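Local atomic coordinates of DUF1896 domain-containing protein (Porphyromonas gingivalis, PDB entry 2APL), a protein that is of unknown function, an all-helical bacterial protein of the DUF1896 family. Residues Phe72-Phe86 with Tyr127-Val139. Numbering follows the deposited sequence.
Sequences FSRYDTLVSVLEREF and YEHLYTELTGTIV
Knobs-into-holes packing of V81 and Y131 joins the mid-chain helix 74-85 to the last helix, 126-143, of this all-helical fold, the two segment axes crossing at -65° with a closest approach of 10.1 Å. V81 enters a hole formed by Y131, L134, T135 and I138, while Y131 fits among S80, V81, R84 and E85. The two knobs run antiparallel past one another, and V81 CG2 makes a CH-pi contact over one face of the Y131 ring, 3.8 Å from its centroid. With V81 CG1 anti to the backbone N (chi1 167°), that branch is turned to T135 OG1 and I138 CD1, while CG2 is left over the ring. Beyond the ring, Y131 OH donates a very short hydrogen bond of 2.5 Å to E85 OE2, which arrives at the ring edge because the glutamate chain bends at chi2 (-57°). The aliphatic part of R84 packs against the same hydroxyl.

Just past the C-terminal end of helix 74-85, F86 receives I138 CG2 over one face, 3.7 Å from the ring centroid, with V139 CG2 at its edge. Ahead of the helix N-terminus, the F72 and Y127 rings meet edge to edge, CE1 to CE1 at 3.6 Å, and F72 CZ touches L130 CD2. Between these ends T77 CG2 presses on L134 CD1 at 3.5 Å, a tight fit. T77 OG1 donates to S73 O and T135 OG1 to Y131 O, each four residues earlier in its own segment. The interface is thus mainly apolar; its one hydrogen bond between the segments would hold the hydroxyl end of Y131, although its length is at the short limit.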
loop_
_atom_site.group_PDB
_atom_site.type_symbol
_atom_site.label_atom_id
_atom_site.label_comp_id
_atom_site.label_asym_id
_atom_site.label_seq_id
_atom_site.Cartn_x
_atom_site.Cartn_y
_atom_site.Cartn_z
ATOM N N PHE A 72 -0.804 4.627 -2.925
ATOM C CA PHE A 72 0.613 4.796 -2.620
ATOM C C PHE A 72 1.015 3.947 -1.408
ATOM O O PHE A 72 0.364 3.983 -0.341
ATOM C CB PHE A 72 1.063 6.274 -2.448
ATOM C CG PHE A 72 2.569 6.415 -2.234
ATOM C CD1 PHE A 72 3.432 6.535 -3.334
ATOM C CD2 PHE A 72 3.101 6.309 -0.964
ATOM C CE1 PHE A 72 4.819 6.595 -3.146
ATOM C CE2 PHE A 72 4.475 6.341 -0.748
ATOM C CZ PHE A 72 5.347 6.518 -1.836
ATOM N N SER A 73 2.074 3.169 -1.613
ATOM C CA SER A 73 2.513 2.210 -0.624
ATOM C C SER A 73 3.958 2.538 -0.240
ATOM O O SER A 73 4.891 2.406 -1.073
ATOM C CB SER A 73 2.408 0.793 -1.181
ATOM O OG SER A 73 3.049 -0.138 -0.315
ATOM N N ARG A 74 4.142 2.930 1.016
ATOM C CA ARG A 74 5.524 3.059 1.585
ATOM C C ARG A 74 6.303 1.753 1.508
ATOM O O ARG A 74 7.452 1.767 1.118
ATOM C CB ARG A 74 5.488 3.599 3.010
ATOM C CG ARG A 74 4.852 5.021 3.044
ATOM C CD ARG A 74 4.763 5.577 4.462
ATOM N NE ARG A 74 3.959 4.673 5.291
ATOM C CZ ARG A 74 3.975 4.638 6.627
ATOM N NH1 ARG A 74 4.743 5.495 7.341
ATOM N NH2 ARG A 74 3.226 3.740 7.253
ATOM N N TYR A 75 5.652 0.639 1.870
ATOM C CA TYR A 75 6.267 -0.683 1.764
ATOM C C TYR A 75 6.795 -0.965 0.369
ATOM O O TYR A 75 7.984 -1.275 0.228
ATOM C CB TYR A 75 5.326 -1.772 2.228
ATOM C CG TYR A 75 5.810 -3.176 1.904
ATOM C CD1 TYR A 75 6.689 -3.841 2.768
ATOM C CD2 TYR A 75 5.427 -3.821 0.709
ATOM C CE1 TYR A 75 7.187 -5.132 2.453
ATOM C CE2 TYR A 75 5.890 -5.125 0.397
ATOM C CZ TYR A 75 6.742 -5.762 1.281
ATOM O OH TYR A 75 7.206 -7.009 1.002
ATOM N N ASP A 76 5.940 -0.825 -0.648
ATOM C CA ASP A 76 6.343 -1.021 -2.041
ATOM C C ASP A 76 7.495 -0.091 -2.458
ATOM O O ASP A 76 8.380 -0.491 -3.223
ATOM C CB ASP A 76 5.144 -0.803 -3.003
ATOM C CG ASP A 76 4.125 -1.977 -3.000
ATOM O OD1 ASP A 76 4.357 -3.016 -2.329
ATOM O OD2 ASP A 76 3.062 -1.844 -3.685
ATOM N N THR A 77 7.456 1.164 -2.000
ATOM C CA THR A 77 8.475 2.153 -2.352
ATOM C C THR A 77 9.876 1.725 -1.791
ATOM O O THR A 77 10.908 1.776 -2.502
ATOM C CB THR A 77 8.086 3.556 -1.821
ATOM O OG1 THR A 77 6.883 3.964 -2.440
ATOM C CG2 THR A 77 9.173 4.631 -2.172
ATOM N N LEU A 78 9.883 1.253 -0.542
ATOM C CA LEU A 78 11.140 0.777 0.082
ATOM C C LEU A 78 11.672 -0.457 -0.643
ATOM O O LEU A 78 12.874 -0.543 -0.916
ATOM C CB LEU A 78 10.907 0.465 1.569
ATOM C CG LEU A 78 10.682 1.721 2.408
ATOM C CD1 LEU A 78 10.121 1.322 3.763
ATOM C CD2 LEU A 78 11.984 2.525 2.582
ATOM N N VAL A 79 10.770 -1.383 -0.974
ATOM C CA VAL A 79 11.160 -2.624 -1.686
ATOM C C VAL A 79 11.816 -2.272 -3.020
ATOM O O VAL A 79 12.854 -2.798 -3.366
ATOM C CB VAL A 79 9.941 -3.585 -1.874
ATOM C CG1 VAL A 79 10.222 -4.634 -2.899
ATOM C CG2 VAL A 79 9.577 -4.239 -0.552
ATOM N N SER A 80 11.193 -1.359 -3.758
ATOM C CA SER A 80 11.706 -0.903 -5.055
ATOM C C SER A 80 13.068 -0.178 -4.947
ATOM O O SER A 80 14.004 -0.451 -5.721
ATOM C CB SER A 80 10.655 -0.004 -5.737
ATOM O OG SER A 80 11.187 0.608 -6.908
ATOM N N VAL A 81 13.178 0.738 -3.998
ATOM C CA VAL A 81 14.453 1.395 -3.738
ATOM C C VAL A 81 15.524 0.355 -3.490
ATOM O O VAL A 81 16.604 0.423 -4.096
ATOM C CB VAL A 81 14.411 2.425 -2.598
ATOM C CG1 VAL A 81 15.866 2.836 -2.154
ATOM C CG2 VAL A 81 13.682 3.626 -3.041
ATOM N N LEU A 82 15.237 -0.587 -2.598
ATOM C CA LEU A 82 16.194 -1.683 -2.256
ATOM C C LEU A 82 16.554 -2.597 -3.415
ATOM O O LEU A 82 17.747 -2.969 -3.561
ATOM C CB LEU A 82 15.725 -2.503 -1.025
ATOM C CG LEU A 82 15.608 -1.764 0.349
ATOM C CD1 LEU A 82 14.710 -2.600 1.262
ATOM C CD2 LEU A 82 16.978 -1.494 0.989
ATOM N N GLU A 83 15.565 -2.931 -4.260
ATOM C CA GLU A 83 15.811 -3.727 -5.462
ATOM C C GLU A 83 16.545 -2.958 -6.550
ATOM O O GLU A 83 17.416 -3.518 -7.227
ATOM C CB GLU A 83 14.500 -4.276 -6.033
ATOM C CG GLU A 83 13.697 -5.119 -5.052
ATOM C CD GLU A 83 12.487 -5.765 -5.661
ATOM O OE1 GLU A 83 12.206 -6.911 -5.253
ATOM O OE2 GLU A 83 11.838 -5.156 -6.545
ATOM N N ARG A 84 16.214 -1.682 -6.745
ATOM C CA ARG A 84 16.805 -0.923 -7.858
ATOM C C ARG A 84 18.186 -0.377 -7.552
ATOM O O ARG A 84 19.039 -0.286 -8.443
ATOM C CB ARG A 84 15.895 0.227 -8.283
ATOM C CG ARG A 84 14.674 -0.165 -9.137
ATOM C CD ARG A 84 13.819 1.077 -9.308
ATOM N NE ARG A 84 12.867 0.996 -10.409
ATOM C CZ ARG A 84 11.881 1.872 -10.619
ATOM N NH1 ARG A 84 11.714 2.912 -9.789
ATOM N NH2 ARG A 84 11.056 1.707 -11.658
ATOM N N GLU A 85 18.403 -0.031 -6.287
ATOM C CA GLU A 85 19.561 0.740 -5.902
ATOM C C GLU A 85 20.554 -0.047 -5.046
ATOM O O GLU A 85 21.706 0.342 -4.930
ATOM C CB GLU A 85 19.123 2.037 -5.172
ATOM C CG GLU A 85 18.022 2.854 -5.893
ATOM C CD GLU A 85 18.393 3.281 -7.315
ATOM O OE1 GLU A 85 19.562 3.595 -7.555
ATOM O OE2 GLU A 85 17.513 3.295 -8.205
ATOM N N PHE A 86 20.111 -1.123 -4.421
ATOM C CA PHE A 86 20.972 -1.836 -3.465
ATOM C C PHE A 86 21.063 -3.339 -3.785
ATOM O O PHE A 86 21.337 -4.168 -2.915
ATOM C CB PHE A 86 20.482 -1.583 -2.031
ATOM C CG PHE A 86 20.563 -0.129 -1.626
ATOM C CD1 PHE A 86 21.775 0.413 -1.202
ATOM C CD2 PHE A 86 19.431 0.701 -1.713
ATOM C CE1 PHE A 86 21.880 1.725 -0.892
ATOM C CE2 PHE A 86 19.537 2.056 -1.397
ATOM C CZ PHE A 86 20.750 2.555 -0.960
ATOM N N TYR A 127 7.628 12.663 -6.273
ATOM C CA TYR A 127 8.073 11.265 -6.174
ATOM C C TYR A 127 9.593 11.085 -6.301
ATOM O O TYR A 127 10.206 10.383 -5.518
ATOM C CB TYR A 127 7.346 10.314 -7.158
ATOM C CG TYR A 127 7.713 8.857 -6.888
ATOM C CD1 TYR A 127 7.297 8.223 -5.697
ATOM C CD2 TYR A 127 8.505 8.124 -7.779
ATOM C CE1 TYR A 127 7.653 6.896 -5.408
ATOM C CE2 TYR A 127 8.874 6.783 -7.490
ATOM C CZ TYR A 127 8.437 6.189 -6.306
ATOM O OH TYR A 127 8.768 4.889 -5.993
ATOM N N GLU A 128 10.194 11.713 -7.309
ATOM C CA GLU A 128 11.611 11.520 -7.563
ATOM C C GLU A 128 12.413 12.028 -6.365
ATOM O O GLU A 128 13.403 11.414 -5.977
ATOM C CB GLU A 128 12.064 12.190 -8.879
ATOM C CG GLU A 128 10.944 12.656 -9.837
ATOM C CD GLU A 128 9.851 11.598 -10.208
ATOM O OE1 GLU A 128 10.167 10.389 -10.395
ATOM O OE2 GLU A 128 8.662 11.992 -10.335
ATOM N N HIS A 129 11.947 13.123 -5.758
ATOM C CA HIS A 129 12.542 13.664 -4.550
ATOM C C HIS A 129 12.521 12.683 -3.378
ATOM O O HIS A 129 13.543 12.474 -2.705
ATOM C CB HIS A 129 11.881 14.980 -4.142
ATOM C CG HIS A 129 12.115 16.103 -5.103
ATOM N ND1 HIS A 129 11.088 16.728 -5.776
ATOM C CD2 HIS A 129 13.255 16.739 -5.480
ATOM C CE1 HIS A 129 11.582 17.685 -6.547
ATOM N NE2 HIS A 129 12.896 17.712 -6.388
ATOM N N LEU A 130 11.341 12.126 -3.116
ATOM C CA LEU A 130 11.194 11.073 -2.130
ATOM C C LEU A 130 12.179 9.915 -2.384
ATOM O O LEU A 130 12.940 9.541 -1.500
ATOM C CB LEU A 130 9.726 10.548 -2.106
ATOM C CG LEU A 130 9.519 9.378 -1.154
ATOM C CD1 LEU A 130 9.899 9.740 0.304
ATOM C CD2 LEU A 130 8.083 8.863 -1.270
ATOM N N TYR A 131 12.157 9.369 -3.596
ATOM C CA TYR A 131 12.970 8.205 -3.947
ATOM C C TYR A 131 14.481 8.418 -3.735
ATOM O O TYR A 131 15.193 7.512 -3.234
ATOM C CB TYR A 131 12.697 7.841 -5.396
ATOM C CG TYR A 131 13.355 6.579 -5.899
ATOM C CD1 TYR A 131 12.641 5.385 -5.976
ATOM C CD2 TYR A 131 14.674 6.592 -6.342
ATOM C CE1 TYR A 131 13.240 4.212 -6.464
ATOM C CE2 TYR A 131 15.282 5.452 -6.806
ATOM C CZ TYR A 131 14.565 4.270 -6.886
ATOM O OH TYR A 131 15.185 3.138 -7.368
ATOM N N THR A 132 14.954 9.596 -4.163
ATOM C CA THR A 132 16.334 9.971 -4.007
ATOM C C THR A 132 16.616 10.131 -2.526
ATOM O O THR A 132 17.674 9.704 -2.033
ATOM C CB THR A 132 16.602 11.290 -4.756
ATOM O OG1 THR A 132 16.357 11.063 -6.151
ATOM C CG2 THR A 132 18.022 11.811 -4.526
ATOM N N GLU A 133 15.655 10.704 -1.792
ATOM C CA GLU A 133 15.937 10.978 -0.386
ATOM C C GLU A 133 16.029 9.640 0.365
ATOM O O GLU A 133 16.901 9.462 1.227
ATOM C CB GLU A 133 14.894 11.934 0.192
ATOM C CG GLU A 133 15.206 12.466 1.522
ATOM C CD GLU A 133 14.346 13.668 1.919
ATOM O OE1 GLU A 133 13.363 14.042 1.207
ATOM O OE2 GLU A 133 14.693 14.272 2.963
ATOM N N LEU A 134 15.109 8.718 0.067
ATOM C CA LEU A 134 15.148 7.363 0.670
ATOM C C LEU A 134 16.445 6.584 0.355
ATOM O O LEU A 134 17.031 5.937 1.243
ATOM C CB LEU A 134 13.922 6.541 0.225
ATOM C CG LEU A 134 12.561 6.974 0.804
ATOM C CD1 LEU A 134 11.424 6.230 -0.022
ATOM C CD2 LEU A 134 12.424 6.761 2.340
ATOM N N THR A 135 16.893 6.662 -0.900
ATOM C CA THR A 135 18.150 6.049 -1.332
ATOM C C THR A 135 19.324 6.587 -0.479
ATOM O O THR A 135 20.102 5.797 0.096
ATOM C CB THR A 135 18.367 6.270 -2.858
ATOM O OG1 THR A 135 17.223 5.763 -3.597
ATOM C CG2 THR A 135 19.663 5.602 -3.344
ATOM N N GLY A 136 19.395 7.919 -0.344
ATOM C CA GLY A 136 20.412 8.571 0.455
ATOM C C GLY A 136 20.428 8.196 1.922
ATOM O O GLY A 136 21.501 8.028 2.532
ATOM N N THR A 137 19.242 8.065 2.491
ATOM C CA THR A 137 19.074 7.603 3.850
ATOM C C THR A 137 19.600 6.170 4.054
ATOM O O THR A 137 20.324 5.885 5.020
ATOM C CB THR A 137 17.574 7.697 4.265
ATOM O OG1 THR A 137 17.159 9.091 4.188
ATOM C CG2 THR A 137 17.348 7.146 5.680
ATOM N N ILE A 138 19.209 5.267 3.180
ATOM C CA ILE A 138 19.724 3.894 3.252
ATOM C C ILE A 138 21.242 3.816 3.071
ATOM O O ILE A 138 21.932 3.093 3.818
ATOM C CB ILE A 138 18.942 2.945 2.284
ATOM C CG1 ILE A 138 17.476 2.887 2.762
ATOM C CG2 ILE A 138 19.541 1.495 2.249
ATOM C CD1 ILE A 138 16.472 2.336 1.627
ATOM N N VAL A 139 21.782 4.583 2.127
ATOM C CA VAL A 139 23.255 4.716 2.046
ATOM C C VAL A 139 23.841 5.115 3.412
ATOM O O VAL A 139 24.847 4.565 3.838
ATOM C CB VAL A 139 23.693 5.714 0.928
ATOM C CG1 VAL A 139 25.186 6.033 1.021
ATOM C CG2 VAL A 139 23.363 5.125 -0.440
#